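PDB 2WHN: type IV pilus assembly protein PilC from Thermus thermophilus, which is an inner-membrane component of the type IV pilus machinery that probably controls both assembly and disassembly of the pilus and helps to localise the ATPase PilB. Local coordinates for residues L15-R20 and A100-E104; F48-L52 and H72-S76. All blocks are in the same frame, centred on the assembly; numbering follows the deposited sequence.

Contact 1 of 2, residues L15-R20 and A100-E104; sequences LAIFSR and ASFLE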
loop_
_atom_site.group_PDB
_atom_site.type_symbol
_atom_site.label_atom_id
_atom_site.label_comp_id
_atom_site.label_asym_id
_atom_site.label_seq_id
_atom_site.Cartn_x
_atom_site.Cartn_y
_atom_site.Cartn_z
ATOM N N LEU A 15 4.852 5.827 -1.328
ATOM C CA LEU A 15 4.387 4.887 -0.316
ATOM C C LEU A 15 3.663 5.586 0.832
ATOM O O LEU A 15 2.657 5.085 1.338
ATOM C CB LEU A 15 5.546 4.039 0.219
ATOM C CG LEU A 15 5.140 2.972 1.239
ATOM C CD1 LEU A 15 4.160 1.976 0.613
ATOM C CD2 LEU A 15 6.360 2.250 1.778
ATOM N N ALA A 16 4.174 6.742 1.243
ATOM C CA ALA A 16 3.530 7.531 2.290
ATOM C C ALA A 16 2.127 7.974 1.881
ATOM O O ALA A 16 1.183 7.877 2.663
ATOM C CB ALA A 16 4.385 8.734 2.656
ATOM N N ILE A 17 2.002 8.479 0.657
ATOM C CA ILE A 17 0.710 8.914 0.132
ATOM C C ILE A 17 -0.276 7.750 0.066
ATOM O O ILE A 17 -1.373 7.817 0.632
ATOM C CB ILE A 17 0.865 9.570 -1.260
ATOM C CG1 ILE A 17 1.634 10.883 -1.132
ATOM C CG2 ILE A 17 -0.496 9.813 -1.902
ATOM C CD1 ILE A 17 1.931 11.552 -2.457
ATOM N N PHE A 18 0.145 6.656 -0.562
ATOM C CA PHE A 18 -0.667 5.441 -0.601
ATOM C C PHE A 18 -1.172 5.044 0.783
ATOM O O PHE A 18 -2.352 4.735 0.959
ATOM C CB PHE A 18 0.120 4.277 -1.197
ATOM C CG PHE A 18 -0.504 2.931 -0.932
ATOM C CD1 PHE A 18 -1.610 2.514 -1.648
ATOM C CD2 PHE A 18 0.012 2.093 0.039
ATOM C CE1 PHE A 18 -2.192 1.282 -1.403
ATOM C CE2 PHE A 18 -0.556 0.857 0.282
ATOM C CZ PHE A 18 -1.665 0.452 -0.432
ATOM N N SER A 19 -0.255 4.989 1.747
ATOM C CA SER A 19 -0.567 4.522 3.095
ATOM C C SER A 19 -1.564 5.446 3.794
ATOM O O SER A 19 -2.473 4.983 4.478
ATOM C CB SER A 19 0.712 4.400 3.935
ATOM O OG SER A 19 1.616 3.460 3.375
ATOM N N ARG A 20 -1.371 6.754 3.640
ATOM C CA ARG A 20 -2.312 7.736 4.173
ATOM C C ARG A 20 -3.706 7.611 3.540
ATOM O O ARG A 20 -4.723 7.606 4.240
ATOM C CB ARG A 20 -1.767 9.155 3.988
ATOM C CG ARG A 20 -2.676 10.238 4.556
ATOM C CD ARG A 20 -3.102 9.887 5.978
ATOM N NE ARG A 20 -1.974 9.956 6.903
ATOM C CZ ARG A 20 -1.980 9.455 8.135
ATOM N NH1 ARG A 20 -3.062 8.839 8.604
ATOM N NH2 ARG A 20 -0.902 9.574 8.901
ATOM N N ALA A 100 1.348 5.035 8.091
ATOM C CA ALA A 100 1.348 6.264 7.297
ATOM C C ALA A 100 2.027 7.416 8.037
ATOM O O ALA A 100 2.801 8.173 7.451
ATOM C CB ALA A 100 -0.074 6.647 6.905
ATOM N N SER A 101 1.731 7.545 9.325
ATOM C CA SER A 101 2.326 8.603 10.144
ATOM C C SER A 101 3.832 8.408 10.275
ATOM O O SER A 101 4.600 9.368 10.231
ATOM C CB SER A 101 1.693 8.619 11.535
ATOM O OG SER A 101 0.312 8.919 11.456
ATOM N N PHE A 102 4.231 7.166 10.519
ATOM C CA PHE A 102 5.634 6.796 10.532
ATOM C C PHE A 102 6.327 7.223 9.238
ATOM O O PHE A 102 7.421 7.795 9.265
ATOM C CB PHE A 102 5.773 5.287 10.727
ATOM C CG PHE A 102 7.192 4.808 10.728
ATOM C CD1 PHE A 102 7.952 4.857 11.885
ATOM C CD2 PHE A 102 7.776 4.332 9.567
ATOM C CE1 PHE A 102 9.268 4.433 11.885
ATOM C CE2 PHE A 102 9.090 3.900 9.561
ATOM C CZ PHE A 102 9.839 3.957 10.719
ATOM N N LEU A 103 5.685 6.950 8.107
ATOM C CA LEU A 103 6.299 7.187 6.804
ATOM C C LEU A 103 6.342 8.675 6.476
ATOM O O LEU A 103 7.348 9.182 5.967
ATOM C CB LEU A 103 5.553 6.422 5.713
ATOM C CG LEU A 103 5.769 4.909 5.720
ATOM C CD1 LEU A 103 4.746 4.195 4.841
ATOM C CD2 LEU A 103 7.190 4.573 5.285
ATOM N N GLU A 104 5.269 9.380 6.822
ATOM C CA GLU A 104 5.206 10.822 6.627
ATOM C C GLU A 104 6.332 11.530 7.370
ATOM O O GLU A 104 6.892 12.502 6.879
ATOM C CB GLU A 104 3.857 11.370 7.091
ATOM C CG GLU A 104 2.774 11.313 6.036
ATOM C CD GLU A 104 1.393 11.214 6.643
ATOM O OE1 GLU A 104 1.288 11.254 7.890
ATOM O OE2 GLU A 104 0.411 11.122 5.875
HETATM O O HOH W 1 0.717 11.113 3.282
#
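Arg20 leaves its helix with CG anti to the backbone N (chi1 -178°) and then bends at chi2 and chi3, folding the guanidinium back over Ala100 to meet Glu104, whose chain runs extended beyond CG. This is an antiparallel pairing of helices 12-28 and 92-109 in the all-helical N-terminal domain of PilC, a member of the GSP F family; the axes of segments 15-20 and 100-104 approach to 8.6 Å and cross at -154°. The carboxylate of Glu104 is held along one side of the guanidinium: NE donates to Glu104 OE2 at 2.8 Å, almost straight, and NH2 to Glu104 OE1 at 2.9 Å. Both oxygens are met on their syn sides, although the guanidinium and carboxylate planes are turned 28° apart, and the donors come in from out of the carboxylate plane. NH2 also donates to Ser101 OG, in the guanidinium plane but along a more bent path, while NH1 pairs with Asp97, one turn before Ser101 on helix 92-109. With Ala100 CB 3.5 Å above the centre of one guanidinium face, the group is fixed both in its plane and from one side. Small residues line the interior: Ser19 CB lies 3.8 Å from Ala100 CB, and Ala16 CB rests against Leu103 CB. Leu103 CD1 touches both Leu15 CG and Ser19 OG. That hydroxyl is turned back to its own helix, donating to Leu15 O from the face opposite Ser19 N, and it also hydrogen-bonds Tyr79 OH. Beside the salt bridge a water donates to Glu104 OE2 at 2.6 Å and, weakly, to Ala16 O.

Contact 2 of 2, residues F48-L52 and H72-S76; sequences FREIL and HKIFS
The His72 ring takes the branch methyl of Ile51 over one face, and the rings of Phe48 and Phe75 meet close by, with Phe75 CZ at the edge of the Phe48 ring and near its plane. Here helix 46-60 packs against the loop joining helices 65-70 and 77-89 in the helical PilC domain; the loop makes a type I beta turn from His72 to Phe75. Ile51 CG2 stands 3.6 Å from the centroid of the His72 ring, 14° off the normal, a CH-pi contact. It can lie there because CG2 is anti to the backbone N (CG1 at chi1 -65°), and the same methyl also comes to the edge of the Phe75 ring. The phenylalanine side chains cross at about a right angle, with Phe48 CE1 3.8 Å from Phe75 CZ. Leu52 CD1 covers one Phe48 face from within the helix, 4.1 Å above the ring centre, whereas Leu52 CD2 approaches the Phe75 edge. On the loop side, Ile74 CG2 sits 3.4 Å above one face of Phe75, displaced toward the rim, and from there reaches to 4.1 Å from Phe48 CE1.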
loop_
_atom_site.group_PDB
_atom_site.type_symbol
_atom_site.label_atom_id
_atom_site.label_comp_id
_atom_site.label_asym_id
_atom_site.label_seq_id
_atom_site.Cartn_x
_atom_site.Cartn_y
_atom_site.Cartn_z
ATOM N N PHE A 48 3.960 2.146 -9.530
ATOM C CA PHE A 48 3.186 1.875 -8.325
ATOM C C PHE A 48 1.737 1.563 -8.673
ATOM O O PHE A 48 1.127 0.680 -8.068
ATOM C CB PHE A 48 3.259 3.043 -7.341
ATOM C CG PHE A 48 2.975 2.649 -5.915
ATOM C CD1 PHE A 48 3.089 1.326 -5.510
ATOM C CD2 PHE A 48 2.643 3.605 -4.972
ATOM C CE1 PHE A 48 2.836 0.962 -4.195
ATOM C CE2 PHE A 48 2.416 3.250 -3.650
ATOM C CZ PHE A 48 2.507 1.932 -3.262
ATOM N N ARG A 49 1.208 2.262 -9.676
ATOM C CA ARG A 49 -0.141 2.004 -10.173
ATOM C C ARG A 49 -0.270 0.572 -10.677
ATOM O O ARG A 49 -1.258 -0.106 -10.397
ATOM C CB ARG A 49 -0.501 2.975 -11.302
ATOM C CG ARG A 49 -1.192 4.244 -10.843
ATOM C CD ARG A 49 -2.267 4.683 -11.827
ATOM N NE ARG A 49 -1.755 4.804 -13.191
ATOM C CZ ARG A 49 -0.821 5.671 -13.569
ATOM N NH1 ARG A 49 -0.273 6.496 -12.687
ATOM N NH2 ARG A 49 -0.426 5.706 -14.834
ATOM N N GLU A 50 0.714 0.130 -11.453
ATOM C CA GLU A 50 0.722 -1.236 -11.949
ATOM C C GLU A 50 0.809 -2.219 -10.786
ATOM O O GLU A 50 0.136 -3.246 -10.778
ATOM C CB GLU A 50 1.880 -1.448 -12.926
ATOM C CG GLU A 50 1.677 -0.772 -14.274
ATOM C CD GLU A 50 1.131 -1.721 -15.320
ATOM O OE1 GLU A 50 0.570 -2.769 -14.934
ATOM O OE2 GLU A 50 1.288 -1.439 -16.531
ATOM N N ILE A 51 1.618 -1.873 -9.789
ATOM C CA ILE A 51 1.757 -2.688 -8.588
ATOM C C ILE A 51 0.416 -2.833 -7.882
ATOM O O ILE A 51 0.034 -3.924 -7.454
ATOM C CB ILE A 51 2.747 -2.048 -7.594
ATOM C CG1 ILE A 51 4.162 -2.023 -8.178
ATOM C CG2 ILE A 51 2.718 -2.781 -6.269
ATOM C CD1 ILE A 51 4.830 -3.368 -8.190
ATOM N N LEU A 52 -0.277 -1.712 -7.724
ATOM C CA LEU A 52 -1.498 -1.682 -6.931
ATOM C C LEU A 52 -2.654 -2.364 -7.650
ATOM O O LEU A 52 -3.501 -2.988 -7.014
ATOM C CB LEU A 52 -1.865 -0.248 -6.557
ATOM C CG LEU A 52 -0.851 0.432 -5.636
ATOM C CD1 LEU A 52 -1.233 1.884 -5.403
ATOM C CD2 LEU A 52 -0.740 -0.327 -4.312
ATOM N N HIS A 72 5.848 -7.504 -3.615
ATOM C CA HIS A 72 6.397 -6.259 -4.142
ATOM C C HIS A 72 7.389 -5.603 -3.184
ATOM O O HIS A 72 7.082 -5.374 -2.012
ATOM C CB HIS A 72 5.268 -5.293 -4.505
ATOM C CG HIS A 72 4.260 -5.876 -5.448
ATOM N ND1 HIS A 72 4.454 -5.918 -6.812
ATOM C CD2 HIS A 72 3.054 -6.451 -5.221
ATOM C CE1 HIS A 72 3.412 -6.494 -7.385
ATOM N NE2 HIS A 72 2.549 -6.830 -6.442
ATOM N N LYS A 73 8.564 -5.265 -3.709
ATOM C CA LYS A 73 9.699 -4.860 -2.886
ATOM C C LYS A 73 9.404 -3.609 -2.066
ATOM O O LYS A 73 9.942 -3.434 -0.972
ATOM C CB LYS A 73 10.937 -4.629 -3.758
ATOM C CG LYS A 73 11.469 -5.886 -4.433
ATOM C CD LYS A 73 12.040 -5.591 -5.823
ATOM C CE LYS A 73 12.799 -4.268 -5.857
ATOM N NZ LYS A 73 14.135 -4.368 -5.210
ATOM N N ILE A 74 8.571 -2.727 -2.604
ATOM C CA ILE A 74 8.297 -1.449 -1.949
ATOM C C ILE A 74 7.727 -1.616 -0.533
ATOM O O ILE A 74 7.835 -0.715 0.300
ATOM C CB ILE A 74 7.356 -0.570 -2.799
ATOM C CG1 ILE A 74 7.099 0.770 -2.107
ATOM C CG2 ILE A 74 6.047 -1.301 -3.081
ATOM C CD1 ILE A 74 8.351 1.611 -1.913
ATOM N N PHE A 75 7.139 -2.774 -0.254
ATOM C CA PHE A 75 6.596 -3.041 1.077
ATOM C C PHE A 75 7.582 -3.851 1.922
ATOM O O PHE A 75 7.910 -4.986 1.585
ATOM C CB PHE A 75 5.243 -3.761 0.970
ATOM C CG PHE A 75 4.225 -3.017 0.141
ATOM C CD1 PHE A 75 3.943 -3.414 -1.159
ATOM C CD2 PHE A 75 3.592 -1.887 0.642
ATOM C CE1 PHE A 75 3.036 -2.707 -1.942
ATOM C CE2 PHE A 75 2.679 -1.187 -0.133
ATOM C CZ PHE A 75 2.413 -1.590 -1.432
ATOM N N SER A 76 8.087 -3.243 2.992
ATOM C CA SER A 76 9.090 -3.881 3.845
ATOM C C SER A 76 8.507 -5.045 4.649
ATOM O O SER A 76 7.290 -5.160 4.803
ATOM C CB SER A 76 9.703 -2.856 4.798
ATOM O OG SER A 76 8.782 -2.503 5.816
#

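In the fold
Contact 2 is nested in sequence within the chain closed by contact 1, and both lie in the same helical domain, their centres about 13 Å apart. Helix 12-28 joins them. While Ala16, Ser19 and Arg20 engage residues 100-104, Phe18 packs on helix 46-60: Phe18 CB is 3.5 Å from Phe48 CE2, the two rings meet edge-to-face, and Phe18 CE1 lies 3.6 Å from Leu52 CD2. Leu15 touches residues of both, meeting Leu103 in contact 1 and placing Leu15 CD1 3.6 Å from CE2 of Phe75, a residue of contact 2. Tyr79 of helix 77-89 is a second bridge, hydrogen-bonded to Ser19, packed on Leu103 and meeting the Phe75 ring.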